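Local atomic coordinates of DUF3501 family protein (Burkholderia pseudomallei K96243, PDB entry 3FJV), a protein that is of unknown function, a DUF3501 family member whose chain folds into an antiparallel sheet flanked by helices. Residues A[24-29]-A[47-52]; A[30-35]-A[182-187]. All coordinates share one frame; numbering follows the deposited sequence. Where two conformers were deposited one is given.

Interaction 1 (A[24-29]-A[47-52])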
loop_
_atom_site.group_PDB
_atom_site.type_symbol
_atom_site.label_atom_id
_atom_site.label_comp_id
_atom_site.label_asym_id
_atom_site.label_seq_id
_atom_site.Cartn_x
_atom_site.Cartn_y
_atom_site.Cartn_z
ATOM N N ALA A 24 -14.873 -19.922 -3.741
ATOM C CA ALA A 24 -14.381 -21.243 -4.220
ATOM C C ALA A 24 -14.212 -21.326 -5.764
ATOM O O ALA A 24 -13.188 -21.822 -6.264
ATOM C CB ALA A 24 -15.241 -22.422 -3.690
ATOM N N ARG A 25 -15.179 -20.832 -6.504
ATOM C CA ARG A 25 -15.104 -20.861 -7.965
ATOM C C ARG A 25 -13.890 -20.083 -8.451
ATOM O O ARG A 25 -13.154 -20.511 -9.361
ATOM C CB ARG A 25 -16.366 -20.276 -8.590
ATOM C CG ARG A 25 -16.461 -20.513 -10.073
ATOM C CD ARG A 25 -17.769 -20.041 -10.632
ATOM N NE ARG A 25 -17.945 -18.593 -10.540
ATOM C CZ ARG A 25 -17.509 -17.723 -11.456
ATOM N NH1 ARG A 25 -16.844 -18.139 -12.520
ATOM N NH2 ARG A 25 -17.740 -16.427 -11.289
ATOM N N VAL A 26 -13.650 -18.938 -7.855
ATOM C CA VAL A 26 -12.592 -18.057 -8.315
ATOM C C VAL A 26 -11.213 -18.581 -7.880
ATOM O O VAL A 26 -10.259 -18.535 -8.641
ATOM C CB VAL A 26 -12.865 -16.592 -7.832
ATOM C CG1 VAL A 26 -11.657 -15.676 -8.011
ATOM C CG2 VAL A 26 -14.139 -16.041 -8.509
ATOM N N ILE A 27 -11.083 -19.092 -6.657
ATOM C CA ILE A 27 -9.885 -19.818 -6.267
ATOM C C ILE A 27 -9.488 -20.904 -7.270
ATOM O O ILE A 27 -8.334 -20.990 -7.664
ATOM C CB ILE A 27 -10.047 -20.457 -4.822
ATOM C CG1 ILE A 27 -9.863 -19.346 -3.759
ATOM C CG2 ILE A 27 -9.004 -21.627 -4.578
ATOM C CD1 ILE A 27 -10.220 -19.775 -2.273
ATOM N N ALA A 28 -10.456 -21.723 -7.695
ATOM C CA ALA A 28 -10.215 -22.771 -8.652
ATOM C C ALA A 28 -9.737 -22.155 -9.977
ATOM O O ALA A 28 -8.782 -22.651 -10.589
ATOM C CB ALA A 28 -11.479 -23.610 -8.885
ATOM N N HIS A 29 -10.412 -21.113 -10.419
ATOM C CA HIS A 29 -10.036 -20.431 -11.667
ATOM C C HIS A 29 -8.594 -19.910 -11.604
ATOM O O HIS A 29 -7.839 -19.996 -12.591
ATOM C CB HIS A 29 -11.000 -19.296 -12.011
ATOM C CG HIS A 29 -10.701 -18.622 -13.320
ATOM N ND1 HIS A 29 -10.992 -19.209 -14.542
ATOM C CD2 HIS A 29 -10.124 -17.424 -13.606
ATOM C CE1 HIS A 29 -10.600 -18.400 -15.518
ATOM N NE2 HIS A 29 -10.071 -17.309 -14.981
ATOM N N ASP A 47 -8.357 -11.585 -15.624
ATOM C CA ASP A 47 -9.351 -11.780 -16.693
ATOM C C ASP A 47 -10.761 -11.428 -16.193
ATOM O O ASP A 47 -10.903 -10.851 -15.107
ATOM C CB ASP A 47 -9.249 -13.227 -17.271
ATOM C CG ASP A 47 -9.590 -14.323 -16.231
ATOM O OD1 ASP A 47 -10.245 -13.986 -15.196
ATOM O OD2 ASP A 47 -9.225 -15.518 -16.439
ATOM N N GLU A 48 -11.797 -11.704 -16.998
ATOM C CA GLU A 48 -13.173 -11.351 -16.601
ATOM C C GLU A 48 -13.537 -11.939 -15.211
ATOM O O GLU A 48 -14.139 -11.280 -14.362
ATOM C CB GLU A 48 -14.184 -11.805 -17.651
ATOM C CG GLU A 48 -15.613 -11.307 -17.336
ATOM C CD GLU A 48 -16.657 -11.790 -18.297
ATOM O OE1 GLU A 48 -16.492 -12.861 -18.894
ATOM O OE2 GLU A 48 -17.718 -11.161 -18.345
ATOM N N THR A 49 -13.186 -13.196 -15.005
ATOM C CA THR A 49 -13.506 -13.874 -13.761
ATOM C C THR A 49 -12.833 -13.210 -12.537
ATOM O O THR A 49 -13.489 -12.956 -11.545
ATOM C CB THR A 49 -13.146 -15.336 -13.862
ATOM O OG1 THR A 49 -13.916 -15.962 -14.913
ATOM C CG2 THR A 49 -13.409 -16.046 -12.549
ATOM N N THR A 50 -11.538 -12.979 -12.625
ATOM C CA THR A 50 -10.788 -12.422 -11.522
ATOM C C THR A 50 -11.204 -10.981 -11.246
ATOM O O THR A 50 -11.266 -10.584 -10.075
ATOM C CB THR A 50 -9.247 -12.488 -11.696
ATOM O OG1 THR A 50 -8.822 -11.677 -12.802
ATOM C CG2 THR A 50 -8.757 -13.943 -11.916
ATOM N N ILE A 51 -11.506 -10.226 -12.298
ATOM C CA ILE A 51 -11.834 -8.793 -12.154
ATOM C C ILE A 51 -13.267 -8.613 -11.600
ATOM O O ILE A 51 -13.468 -7.888 -10.640
ATOM C CB ILE A 51 -11.599 -7.993 -13.483
ATOM C CG1 ILE A 51 -10.113 -8.067 -13.887
ATOM C CG2 ILE A 51 -11.983 -6.479 -13.242
ATOM C CD1 ILE A 51 -9.799 -7.602 -15.329
ATOM N N ARG A 52 -14.243 -9.307 -12.187
ATOM C CA ARG A 52 -15.637 -9.295 -11.725
ATOM C C ARG A 52 -15.761 -9.645 -10.238
ATOM O O ARG A 52 -16.485 -8.963 -9.492
ATOM C CB ARG A 52 -16.460 -10.228 -12.604
ATOM C CG ARG A 52 -17.931 -10.186 -12.473
ATOM C CD ARG A 52 -18.606 -10.717 -13.737
ATOM N NE ARG A 52 -20.044 -10.770 -13.543
ATOM C CZ ARG A 52 -20.706 -11.765 -12.965
ATOM N NH1 ARG A 52 -20.077 -12.880 -12.601
ATOM N NH2 ARG A 52 -22.009 -11.666 -12.757
#
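His29 reaches Asp47 because its CG stands anti to the backbone N (chi1 -177°), which sends the imidazole from helix 12-30 across to the start of helix 48-62. On the other side, the carboxylate of Asp47 is folded back between its own backbone N and carbonyl carbon. The two side chains meet head-on. His29 NE2 donates to Asp47 OD2 at 2.5 Å, unusually short and doubtful in its exact length, with the ring and carboxylate planes 46° apart. Asp47 is also the N-cap of helix 48-62. Its OD1 accepts from Thr50 N at 3.0 Å, and Asp47 N donates to Thr50 OG1 at 2.9 Å, completing a capping box. Thr50 OG1 is also hydrogen-bonded to Glu46. Thus one carboxylate both caps a helix and accepts from the histidine. Thr49 adds a CH-pi contact: its CB lies over one face of the His29 ring, 3.9 Å from the centroid and displaced from the ring centre. Thr50 CG2 approaches the ring edge at His29 CD2. Further along, Thr49 CG2 packs against Val26 CG2 at 4.1 Å. It also lies near NH1 of Arg25, whose guanidinium pairs with Glu22. The axes of segments 24-29 and 48-52 approach to 10.0 Å, at 137° between their N-to-C directions. Strands 34-37 and 41-45, at one end of the sheet, follow helix 12-30 and lead into helix 48-62.

Interaction 2 (A[30-35]-A[182-187])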
loop_
_atom_site.group_PDB
_atom_site.type_symbol
_atom_site.label_atom_id
_atom_site.label_comp_id
_atom_site.label_asym_id
_atom_site.label_seq_id
_atom_site.Cartn_x
_atom_site.Cartn_y
_atom_site.Cartn_z
ATOM N N LYS A 30 -8.218 -19.364 -10.462
ATOM C CA LYS A 30 -6.926 -18.702 -10.348
ATOM C C LYS A 30 -5.759 -19.682 -10.454
ATOM O O LYS A 30 -4.631 -19.281 -10.649
ATOM C CB LYS A 30 -6.827 -17.880 -9.052
ATOM C CG LYS A 30 -7.585 -16.602 -8.987
ATOM C CD LYS A 30 -7.419 -15.968 -7.616
ATOM C CE LYS A 30 -8.114 -14.666 -7.523
ATOM N NZ LYS A 30 -7.837 -13.968 -6.270
ATOM N N LYS A 31 -6.012 -20.986 -10.322
ATOM C CA LYS A 31 -4.979 -21.976 -10.591
ATOM C C LYS A 31 -4.478 -21.919 -12.001
ATOM O O LYS A 31 -3.346 -22.342 -12.269
ATOM C CB LYS A 31 -5.477 -23.427 -10.230
ATOM C CG LYS A 31 -5.636 -23.520 -8.725
ATOM C CD LYS A 31 -6.225 -24.829 -8.224
ATOM C CE LYS A 31 -6.489 -24.732 -6.717
ATOM N NZ LYS A 31 -7.330 -25.857 -6.145
ATOM N N ARG A 32 -5.283 -21.401 -12.940
ATOM C CA ARG A 32 -4.791 -21.211 -14.309
ATOM C C ARG A 32 -4.200 -19.839 -14.602
ATOM O O ARG A 32 -3.873 -19.544 -15.751
ATOM C CB ARG A 32 -5.966 -21.425 -15.269
ATOM C CG ARG A 32 -6.599 -22.808 -15.056
ATOM C CD ARG A 32 -7.324 -23.316 -16.301
ATOM N NE ARG A 32 -6.416 -23.478 -17.434
ATOM C CZ ARG A 32 -6.759 -23.293 -18.708
ATOM N NH1 ARG A 32 -8.013 -22.920 -19.046
ATOM N NH2 ARG A 32 -5.853 -23.475 -19.648
ATOM N N ARG A 33 -4.161 -18.984 -13.593
ATOM C CA ARG A 33 -3.806 -17.551 -13.797
ATOM C C ARG A 33 -2.623 -17.086 -12.942
ATOM O O ARG A 33 -2.060 -16.014 -13.184
ATOM C CB ARG A 33 -5.038 -16.695 -13.466
ATOM C CG ARG A 33 -6.315 -17.017 -14.226
ATOM C CD ARG A 33 -6.172 -16.890 -15.715
ATOM N NE ARG A 33 -5.831 -15.509 -16.103
ATOM C CZ ARG A 33 -5.850 -15.037 -17.342
ATOM N NH1 ARG A 33 -6.050 -15.842 -18.377
ATOM N NH2 ARG A 33 -5.593 -13.747 -17.544
ATOM N N ALA A 34 -2.239 -17.853 -11.918
ATOM C CA ALA A 34 -1.249 -17.361 -10.967
ATOM C C ALA A 34 0.141 -17.923 -11.227
ATOM O O ALA A 34 0.258 -19.088 -11.565
ATOM C CB ALA A 34 -1.665 -17.685 -9.562
ATOM N N VAL A 35 1.167 -17.072 -11.090
ATOM C CA VAL A 35 2.582 -17.471 -11.168
ATOM C C VAL A 35 3.369 -16.864 -9.987
ATOM O O VAL A 35 3.136 -15.725 -9.614
ATOM C CB VAL A 35 3.250 -16.977 -12.464
ATOM C CG1 VAL A 35 4.603 -17.656 -12.627
ATOM C CG2 VAL A 35 2.338 -17.199 -13.720
ATOM N N ASP A 182 4.001 -22.755 -16.159
ATOM C CA ASP A 182 3.117 -23.906 -16.375
ATOM C C ASP A 182 2.360 -23.767 -17.701
ATOM O O ASP A 182 1.748 -22.695 -17.963
ATOM C CB ASP A 182 2.158 -23.916 -15.194
ATOM C CG ASP A 182 1.153 -25.075 -15.198
ATOM O OD1 ASP A 182 0.898 -25.729 -16.237
ATOM O OD2 ASP A 182 0.571 -25.269 -14.096
ATOM N N PRO A 183 2.442 -24.782 -18.588
ATOM C CA PRO A 183 1.794 -24.620 -19.878
ATOM C C PRO A 183 0.303 -24.432 -19.810
ATOM O O PRO A 183 -0.260 -23.781 -20.701
ATOM C CB PRO A 183 2.140 -25.906 -20.625
ATOM C CG PRO A 183 3.422 -26.298 -20.052
ATOM C CD PRO A 183 3.299 -25.983 -18.595
ATOM N N ASP A 184 -0.342 -25.022 -18.800
ATOM C CA ASP A 184 -1.742 -24.767 -18.588
ATOM C C ASP A 184 -2.004 -23.277 -18.285
ATOM O O ASP A 184 -3.008 -22.732 -18.743
ATOM C CB ASP A 184 -2.301 -25.649 -17.477
ATOM C CG ASP A 184 -3.794 -25.507 -17.346
ATOM O OD1 ASP A 184 -4.568 -26.052 -18.187
ATOM O OD2 ASP A 184 -4.202 -24.834 -16.391
ATOM N N VAL A 185 -1.102 -22.614 -17.548
ATOM C CA VAL A 185 -1.249 -21.181 -17.311
ATOM C C VAL A 185 -0.979 -20.399 -18.595
ATOM O O VAL A 185 -1.764 -19.522 -18.969
ATOM C CB VAL A 185 -0.337 -20.668 -16.157
ATOM C CG1 VAL A 185 -0.343 -19.090 -16.081
ATOM C CG2 VAL A 185 -0.667 -21.376 -14.780
ATOM N N ALA A 186 0.103 -20.706 -19.303
ATOM C CA ALA A 186 0.344 -20.019 -20.586
ATOM C C ALA A 186 -0.822 -20.194 -21.592
ATOM O O ALA A 186 -1.139 -19.291 -22.338
ATOM C CB ALA A 186 1.718 -20.486 -21.233
ATOM N N ALA A 187 -1.468 -21.350 -21.585
ATOM C CA ALA A 187 -2.629 -21.605 -22.476
ATOM C C ALA A 187 -3.811 -20.683 -22.117
ATOM O O ALA A 187 -4.430 -20.104 -22.995
ATOM C CB ALA A 187 -3.057 -23.097 -22.456
HETATM O O HOH W 1 -2.953 -24.482 -14.092
#
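The guanidinium of Arg32 meets Asp184 at its edge: OD2 lies near the guanidinium plane, and Ala187 CB sits at the edge by NH2. The guanidinium and carboxylate planes are 40° apart, so the two flat groups are not coplanar. Arg32 NE donates to Asp184 OD2 at 2.8 Å in a salt bridge, approaching from above the carboxylate plane. Arg32 NH2 donates to the backbone O of Asp184 at 3.1 Å, with the acceptor tilted from the guanidinium plane. This is a side-on grip by two nitrogens on two different atoms of one residue. The bend in the arginine chain at chi3 (62°) brings the guanidinium close to Asp184. A water donates to Asp184 OD2 at 2.6 Å and to Lys31 O at 2.8 Å, tying the carboxylate to the backbone as well. Beside the polar pair, Val185 packs against residues 31-32. Its CA makes a CA-H...O contact with Arg32 O at 3.5 Å, and its CG2 lies 3.8 Å from Lys31 O. Asp182 caps helix 183-190 by accepting from Asp184 N at 2.9 Å. Asp184 OD2 is thus gripped by Arg32 NE and a water, and its main-chain O by Arg32 NH2. Charge and main chain together tie the first turn of helix 183-190 to the turn before edge strand 34-37.

How the interactions relate
Interactions 1 and 2 lie next to each other, with centres about 13 Å apart. Helix 12-30 of interaction 1 runs directly into the turn and strand 34-37 of interaction 2. The two also touch: Asp47 OD2 lies 3.4 Å from Arg33 NE, a long and weak ion pair, and Thr50 CG2 packs on Lys30 CG at 4.1 Å. Asp47 therefore faces His29 and, more loosely, Arg33. The firmer bonds of Arg33 go elsewhere. Its NE is hydrogen-bonded to Phe45 O of strand 41-45, NH1 to Ser188 of helix 183-190, and NH2 pairs with Asp192 near the C-terminus. No active site or ligand is known here.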